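Local coordinates for protein DNA polymerase (Bacillus phage phi29, PDB 2PY5) that replicates the phage genome by protein-primed, strand-displacing DNA synthesis with high processivity, and proofreads it with a 3'-5' exonuclease, at residues 129-134 with 143-148; 24-29 with 164-169. The protein carries 2 engineered substitutions. One frame throughout, in Å; residues are numbered along the deposited sequence.

How the interactions relate
Both interactions lie in the 3'-5' exonuclease part of the chain, their centres 12 Å apart, and interaction 1 is nested in the long loop that interaction 2 closes. Tyr165, on the helix of interaction 2, joins them: its OH is 2.6 Å from Lys143 O, a probable hydrogen bond, and its ring also packs on this loop, with CE1 3.4 Å from Gly144 O. Each contact brings one magnesium ligand of the same site, Asp145 in 143-148 and Asp169 in 164-169. Both reach the bound DNA, interaction 2 through Asp169, which packs on a phosphate; its Ile166 packing lies behind, seating the helix against the sheet that carries Glu14.

Interaction 1 of 2, residues 129-134 with 143-148; sequences PVKKIA and KGDIDY. With nucleotides of chain A.
Lys131 NZ is gripped by two backbone carbonyls, Gly144 O at 3.2 Å and Leu142 O, and so ties the first turn of helix 130-136 to the loop that follows it. The bond to Gly144 O meets the C=O at 128° and stands 28° off the carbonyl plane. A bend at chi2 (-83°) turns the lysine chain toward the loop and lays Lys131 CE 4.0 Å from Asp145 OD1. Lys131 NZ itself remains 4.5 Å from Asp145 OD1, beyond a salt bridge. Gly144 O and Asp145 OD1 are two acceptors close together without a bond, and the nearby positive charge of Lys131 probably offsets their repulsion. Gly144 has a positive phi, and at its backbone angles a CB would jam against the carbonyl O of Lys143. The bound DNA lies on both segments. Val130 N, just after the N-cap residue Pro129, donates an almost straight bond of 3.0 Å to OP1 of DT6 of chain A, so the phosphate sits at the amino end of the helix, where the helix dipole would probably favour its negative charge. Val130 CG2 leans on the same oxygen, while the Pro129 ring rests by CG on O5' of DT5 of chain A. At the next nucleotide the phenol of Tyr148 lies nearly parallel to the base of DT7 of chain A, whose C5 is 3.6 Å above the phenol plane and offset toward its rim. Tyr148 OH reaches the thymine methyl, and Ile146 O lies over the opposite face, offset toward the rim. Helix amide and Tyr148, which stabilises the frayed 3' terminus, thus hold phosphate and base of the strand beside magnesium ligand Asp145, as at the 3'-5' exonuclease site of a B-family polymerase.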
loop_
_atom_site.group_PDB
_atom_site.type_symbol
_atom_site.label_atom_id
_atom_site.label_comp_id
_atom_site.label_asym_id
_atom_site.label_seq_id
_atom_site.Cartn_x
_atom_site.Cartn_y
_atom_site.Cartn_z
ATOM N N PRO F 129 7.264 7.866 2.381
ATOM C CA PRO F 129 7.852 8.743 3.404
ATOM C C PRO F 129 8.180 10.131 2.839
ATOM O O PRO F 129 8.407 10.271 1.636
ATOM C CB PRO F 129 9.140 8.027 3.794
ATOM C CG PRO F 129 9.014 6.641 3.303
ATOM C CD PRO F 129 8.078 6.674 2.127
ATOM N N VAL F 130 8.232 11.131 3.715
ATOM C CA VAL F 130 8.568 12.507 3.316
ATOM C C VAL F 130 9.879 12.597 2.518
ATOM O O VAL F 130 9.953 13.255 1.482
ATOM C CB VAL F 130 8.637 13.437 4.546
ATOM C CG1 VAL F 130 9.074 14.847 4.125
ATOM C CG2 VAL F 130 7.296 13.483 5.232
ATOM N N LYS F 131 10.912 11.911 2.986
ATOM C CA LYS F 131 12.195 11.917 2.306
ATOM C C LYS F 131 12.100 11.383 0.873
ATOM O O LYS F 131 12.751 11.906 -0.018
ATOM C CB LYS F 131 13.211 11.101 3.102
ATOM C CG LYS F 131 13.627 11.771 4.398
ATOM C CD LYS F 131 14.725 12.805 4.169
ATOM C CE LYS F 131 15.477 13.133 5.447
ATOM N NZ LYS F 131 16.805 13.743 5.138
ATOM N N LYS F 132 11.285 10.347 0.659
ATOM C CA LYS F 132 11.104 9.778 -0.676
ATOM C C LYS F 132 10.299 10.717 -1.571
ATOM O O LYS F 132 10.619 10.881 -2.750
ATOM C CB LYS F 132 10.440 8.407 -0.602
ATOM C CG LYS F 132 10.178 7.780 -1.956
ATOM C CD LYS F 132 9.941 6.273 -1.862
ATOM C CE LYS F 132 9.444 5.708 -3.184
ATOM N NZ LYS F 132 10.401 5.955 -4.297
ATOM N N ILE F 133 9.266 11.337 -1.005
ATOM C CA ILE F 133 8.518 12.368 -1.725
ATOM C C ILE F 133 9.440 13.479 -2.207
ATOM O O ILE F 133 9.387 13.880 -3.356
ATOM C CB ILE F 133 7.390 12.977 -0.860
ATOM C CG1 ILE F 133 6.315 11.920 -0.587
ATOM C CG2 ILE F 133 6.777 14.204 -1.569
ATOM C CD1 ILE F 133 5.355 12.251 0.537
ATOM N N ALA F 134 10.311 13.972 -1.340
ATOM C CA ALA F 134 11.214 15.048 -1.753
ATOM C C ALA F 134 12.112 14.599 -2.906
ATOM O O ALA F 134 12.312 15.332 -3.873
ATOM C CB ALA F 134 12.047 15.537 -0.568
ATOM N N LYS F 143 19.729 17.161 4.554
ATOM C CA LYS F 143 20.355 15.882 4.889
ATOM C C LYS F 143 20.270 15.601 6.385
ATOM O O LYS F 143 20.493 16.496 7.209
ATOM C CB LYS F 143 21.826 15.869 4.471
ATOM C CG LYS F 143 22.077 15.653 2.993
ATOM C CD LYS F 143 23.578 15.636 2.717
ATOM C CE LYS F 143 23.888 15.310 1.263
ATOM N NZ LYS F 143 25.361 15.292 1.003
ATOM N N GLY F 144 19.959 14.349 6.721
ATOM C CA GLY F 144 19.948 13.890 8.105
ATOM C C GLY F 144 18.589 13.975 8.770
ATOM O O GLY F 144 17.584 14.344 8.145
ATOM N N ASP F 145 18.571 13.624 10.053
ATOM C CA ASP F 145 17.357 13.632 10.854
ATOM C C ASP F 145 17.551 14.490 12.091
ATOM O O ASP F 145 18.668 14.849 12.453
ATOM C CB ASP F 145 17.005 12.212 11.312
ATOM C CG ASP F 145 16.709 11.265 10.159
ATOM O OD1 ASP F 145 16.206 11.714 9.101
ATOM O OD2 ASP F 145 16.973 10.055 10.331
ATOM N N ILE F 146 16.440 14.810 12.740
ATOM C CA ILE F 146 16.484 15.386 14.073
ATOM C C ILE F 146 17.005 14.312 15.048
ATOM O O ILE F 146 16.757 13.117 14.868
ATOM C CB ILE F 146 15.082 15.948 14.481
ATOM C CG1 ILE F 146 14.942 17.393 13.978
ATOM C CG2 ILE F 146 14.874 15.902 15.992
ATOM C CD1 ILE F 146 13.779 18.158 14.567
ATOM N N ASP F 147 17.770 14.734 16.048
ATOM C CA ASP F 147 18.128 13.856 17.153
ATOM C C ASP F 147 16.855 13.622 17.965
ATOM O O ASP F 147 16.482 14.458 18.777
ATOM C CB ASP F 147 19.210 14.524 18.013
ATOM C CG ASP F 147 19.634 13.685 19.214
ATOM O OD1 ASP F 147 19.049 12.611 19.462
ATOM O OD2 ASP F 147 20.573 14.116 19.924
ATOM N N TYR F 148 16.196 12.486 17.744
ATOM C CA TYR F 148 14.864 12.241 18.322
ATOM C C TYR F 148 14.872 12.169 19.841
ATOM O O TYR F 148 13.936 12.628 20.496
ATOM C CB TYR F 148 14.265 10.929 17.807
ATOM C CG TYR F 148 14.207 10.796 16.306
ATOM C CD1 TYR F 148 14.769 9.690 15.677
ATOM C CD2 TYR F 148 13.613 11.775 15.517
ATOM C CE1 TYR F 148 14.725 9.548 14.298
ATOM C CE2 TYR F 148 13.566 11.642 14.119
ATOM C CZ TYR F 148 14.133 10.522 13.530
ATOM O OH TYR F 148 14.115 10.354 12.173
ATOM P P DT A 7 9.068 12.299 11.987
ATOM O OP1 DT A 7 9.148 13.731 11.660
ATOM O OP2 DT A 7 10.064 11.359 11.435
ATOM O "O5'" DT A 7 9.123 12.079 13.569
ATOM C "C5'" DT A 7 8.209 12.732 14.438
ATOM C "C4'" DT A 7 8.550 12.333 15.862
ATOM O "O4'" DT A 7 8.461 10.900 15.990
ATOM C "C3'" DT A 7 9.968 12.667 16.332
ATOM O "O3'" DT A 7 10.085 14.005 16.832
ATOM C "C2'" DT A 7 10.136 11.659 17.459
ATOM C "C1'" DT A 7 9.396 10.437 16.946
ATOM N N1 DT A 7 10.284 9.397 16.310
ATOM C C2 DT A 7 10.878 8.481 17.142
ATOM O O2 DT A 7 10.726 8.479 18.350
ATOM N N3 DT A 7 11.662 7.554 16.514
ATOM C C4 DT A 7 11.905 7.452 15.159
ATOM O O4 DT A 7 12.637 6.569 14.701
ATOM C C5 DT A 7 11.255 8.442 14.337
ATOM C C7 DT A 7 11.446 8.421 12.851
ATOM C C6 DT A 7 10.478 9.363 14.935
ATOM P P DT A 6 7.653 9.187 7.328
ATOM O OP1 DT A 6 7.569 10.448 6.601
ATOM O OP2 DT A 6 8.916 8.447 7.430
ATOM O "O5'" DT A 6 7.256 9.448 8.865
ATOM C "C5'" DT A 6 6.234 10.373 9.197
ATOM C "C4'" DT A 6 5.999 10.267 10.685
ATOM O "O4'" DT A 6 5.534 8.952 11.037
ATOM C "C3'" DT A 6 7.267 10.461 11.508
ATOM O "O3'" DT A 6 7.554 11.844 11.702
ATOM C "C2'" DT A 6 6.926 9.719 12.794
ATOM C "C1'" DT A 6 5.941 8.641 12.357
ATOM N N1 DT A 6 6.514 7.264 12.314
ATOM C C2 DT A 6 5.773 6.240 12.847
ATOM O O2 DT A 6 4.678 6.390 13.353
ATOM N N3 DT A 6 6.379 5.011 12.769
ATOM C C4 DT A 6 7.610 4.717 12.207
ATOM O O4 DT A 6 8.049 3.570 12.185
ATOM C C5 DT A 6 8.318 5.836 11.638
ATOM C C7 DT A 6 9.654 5.645 11.003
ATOM C C6 DT A 6 7.742 7.052 11.718
ATOM P P DT A 5 6.549 3.477 4.331
ATOM O OP1 DT A 5 5.816 3.635 3.052
ATOM O OP2 DT A 5 7.922 2.942 4.345
ATOM O "O5'" DT A 5 6.560 4.912 5.069
ATOM C "C5'" DT A 5 5.440 5.753 5.013
ATOM C "C4'" DT A 5 5.171 6.322 6.376
ATOM O "O4'" DT A 5 4.713 5.255 7.212
ATOM C "C3'" DT A 5 6.375 6.893 7.101
ATOM O "O3'" DT A 5 6.473 8.254 6.787
ATOM C "C2'" DT A 5 6.053 6.679 8.571
ATOM C "C1'" DT A 5 5.069 5.526 8.546
ATOM N N1 DT A 5 5.594 4.254 9.051
ATOM C C2 DT A 5 4.907 3.653 10.064
ATOM O O2 DT A 5 3.909 4.144 10.586
ATOM N N3 DT A 5 5.459 2.477 10.472
ATOM C C4 DT A 5 6.579 1.851 9.949
ATOM O O4 DT A 5 6.977 0.788 10.407
ATOM C C5 DT A 5 7.245 2.530 8.874
ATOM C C7 DT A 5 8.470 1.948 8.244
ATOM C C6 DT A 5 6.728 3.699 8.470
#

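Interaction 2 of 2, residues 24-29 with 164-169; sequences VWAYGY and AYIKND
Strand 26-29 and helix 164-169 run in roughly the same direction, their axes at 39° and 8.3 Å apart at closest approach. The backbones come nearest at Gly28 and Ile166, whose CA atoms are 6.5 Å apart, and Ile166 is the side chain that fills the gap. Its two branches divide the strand between them. At the end of the longer branch, Ile166 CD1 presses on Ala26 CB at 3.5 Å, a tight carbon-carbon contact. A chi1 of -63°, measured to CG1, places Ile166 CG2 anti to the backbone N, and it comes down on Gly28 CA at 4.1 Å; a CB on Gly28 would point toward the helix and clash with this methyl. Tyr27, between them, points away from the helix; its OH bonds to Glu46 and its ring meets Phe47, so the other face of the strand is covered by helix 44-54. Trp25 and Ala26 both face Glu14 of the neighbouring strand 8-15, a classic beta bulge. The side chain of Ile166 also touches Glu14, essential for exonucleolysis, and Ile40 of strand 38-41, and lies about 5 Å from that of Ala12, an engineered residue. Helix 160-182 therefore packs over adjacent strands of the mixed exonuclease sheet, with Asp169, a magnesium ligand, one turn further along. Because the close contacts are between aliphatic carbons, the join rests on fit and burial rather than on directional bonds, beside Glu14 and one turn from Asp169.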
loop_
_atom_site.group_PDB
_atom_site.type_symbol
_atom_site.label_atom_id
_atom_site.label_comp_id
_atom_site.label_asym_id
_atom_site.label_seq_id
_atom_site.Cartn_x
_atom_site.Cartn_y
_atom_site.Cartn_z
ATOM N N VAL F 24 4.445 16.867 22.714
ATOM C CA VAL F 24 4.962 17.679 21.608
ATOM C C VAL F 24 5.985 18.687 22.150
ATOM O O VAL F 24 5.701 19.401 23.125
ATOM C CB VAL F 24 3.792 18.415 20.904
ATOM C CG1 VAL F 24 4.289 19.447 19.893
ATOM C CG2 VAL F 24 2.875 17.396 20.232
ATOM N N TRP F 25 7.179 18.721 21.555
ATOM C CA TRP F 25 8.155 19.771 21.874
ATOM C C TRP F 25 8.313 20.802 20.758
ATOM O O TRP F 25 8.892 21.855 20.973
ATOM C CB TRP F 25 9.516 19.201 22.301
ATOM C CG TRP F 25 10.288 18.431 21.247
ATOM C CD1 TRP F 25 10.325 17.082 21.109
ATOM C CD2 TRP F 25 11.161 18.966 20.246
ATOM N NE1 TRP F 25 11.175 16.731 20.092
ATOM C CE2 TRP F 25 11.699 17.869 19.538
ATOM C CE3 TRP F 25 11.565 20.263 19.892
ATOM C CZ2 TRP F 25 12.588 18.030 18.469
ATOM C CZ3 TRP F 25 12.462 20.420 18.833
ATOM C CH2 TRP F 25 12.962 19.306 18.138
ATOM N N ALA F 26 7.793 20.489 19.568
ATOM C CA ALA F 26 7.748 21.457 18.475
ATOM C C ALA F 26 6.567 21.192 17.561
ATOM O O ALA F 26 6.168 20.050 17.379
ATOM C CB ALA F 26 9.040 21.432 17.660
ATOM N N TYR F 27 5.991 22.269 17.023
ATOM C CA TYR F 27 5.020 22.177 15.941
ATOM C C TYR F 27 5.456 23.096 14.812
ATOM O O TYR F 27 6.187 24.068 15.025
ATOM C CB TYR F 27 3.618 22.587 16.404
ATOM C CG TYR F 27 3.436 24.087 16.637
ATOM C CD1 TYR F 27 3.193 24.967 15.573
ATOM C CD2 TYR F 27 3.522 24.633 17.916
ATOM C CE1 TYR F 27 3.027 26.346 15.792
ATOM C CE2 TYR F 27 3.346 25.997 18.131
ATOM C CZ TYR F 27 3.105 26.849 17.054
ATOM O OH TYR F 27 2.944 28.212 17.257
ATOM N N GLY F 28 4.961 22.802 13.615
ATOM C CA GLY F 28 5.101 23.700 12.485
ATOM C C GLY F 28 3.829 23.626 11.677
ATOM O O GLY F 28 3.222 22.552 11.558
ATOM N N TYR F 29 3.415 24.769 11.139
ATOM C CA TYR F 29 2.402 24.822 10.075
ATOM C C TYR F 29 2.839 25.728 8.949
ATOM O O TYR F 29 3.552 26.678 9.170
ATOM C CB TYR F 29 1.012 25.227 10.602
ATOM C CG TYR F 29 0.865 26.641 11.127
ATOM C CD1 TYR F 29 0.787 27.740 10.250
ATOM C CD2 TYR F 29 0.762 26.883 12.488
ATOM C CE1 TYR F 29 0.636 29.038 10.725
ATOM C CE2 TYR F 29 0.607 28.178 12.972
ATOM C CZ TYR F 29 0.534 29.253 12.075
ATOM O OH TYR F 29 0.389 30.546 12.534
ATOM N N ALA F 164 15.064 24.489 11.170
ATOM C CA ALA F 164 15.265 24.287 9.731
ATOM C C ALA F 164 14.740 22.930 9.274
ATOM O O ALA F 164 14.135 22.823 8.199
ATOM C CB ALA F 164 16.748 24.440 9.387
ATOM N N TYR F 165 14.967 21.887 10.076
ATOM C CA TYR F 165 14.451 20.555 9.750
ATOM C C TYR F 165 12.920 20.535 9.722
ATOM O O TYR F 165 12.305 19.943 8.834
ATOM C CB TYR F 165 14.928 19.508 10.764
ATOM C CG TYR F 165 16.266 18.871 10.475
ATOM C CD1 TYR F 165 16.520 18.247 9.256
ATOM C CD2 TYR F 165 17.270 18.854 11.445
ATOM C CE1 TYR F 165 17.750 17.652 8.997
ATOM C CE2 TYR F 165 18.498 18.254 11.197
ATOM C CZ TYR F 165 18.731 17.656 9.973
ATOM O OH TYR F 165 19.950 17.063 9.724
ATOM N N ILE F 166 12.305 21.170 10.713
ATOM C CA ILE F 166 10.855 21.201 10.821
ATOM C C ILE F 166 10.257 21.981 9.645
ATOM O O ILE F 166 9.296 21.536 9.011
ATOM C CB ILE F 166 10.404 21.813 12.186
ATOM C CG1 ILE F 166 10.888 20.934 13.350
ATOM C CG2 ILE F 166 8.866 21.979 12.223
ATOM C CD1 ILE F 166 10.906 21.654 14.714
ATOM N N LYS F 167 10.844 23.130 9.341
ATOM C CA LYS F 167 10.408 23.944 8.219
ATOM C C LYS F 167 10.529 23.172 6.898
ATOM O O LYS F 167 9.647 23.247 6.037
ATOM C CB LYS F 167 11.235 25.226 8.139
ATOM C CG LYS F 167 10.649 26.253 7.205
ATOM C CD LYS F 167 11.487 27.484 7.167
ATOM C CE LYS F 167 10.952 28.469 6.158
ATOM N NZ LYS F 167 11.758 29.716 6.128
ATOM N N ASN F 168 11.616 22.427 6.746
ATOM C CA ASN F 168 11.835 21.636 5.527
ATOM C C ASN F 168 10.788 20.531 5.416
ATOM O O ASN F 168 10.214 20.309 4.334
ATOM C CB ASN F 168 13.245 21.042 5.531
ATOM C CG ASN F 168 13.541 20.221 4.299
ATOM O OD1 ASN F 168 14.042 19.096 4.397
ATOM N ND2 ASN F 168 13.246 20.777 3.123
ATOM N N ASP F 169 10.537 19.827 6.518
ATOM C CA ASP F 169 9.523 18.761 6.525
ATOM C C ASP F 169 8.157 19.260 6.094
ATOM O O ASP F 169 7.520 18.654 5.227
ATOM C CB ASP F 169 9.374 18.124 7.907
ATOM C CG ASP F 169 10.474 17.149 8.232
ATOM O OD1 ASP F 169 11.358 16.917 7.383
ATOM O OD2 ASP F 169 10.441 16.602 9.359
#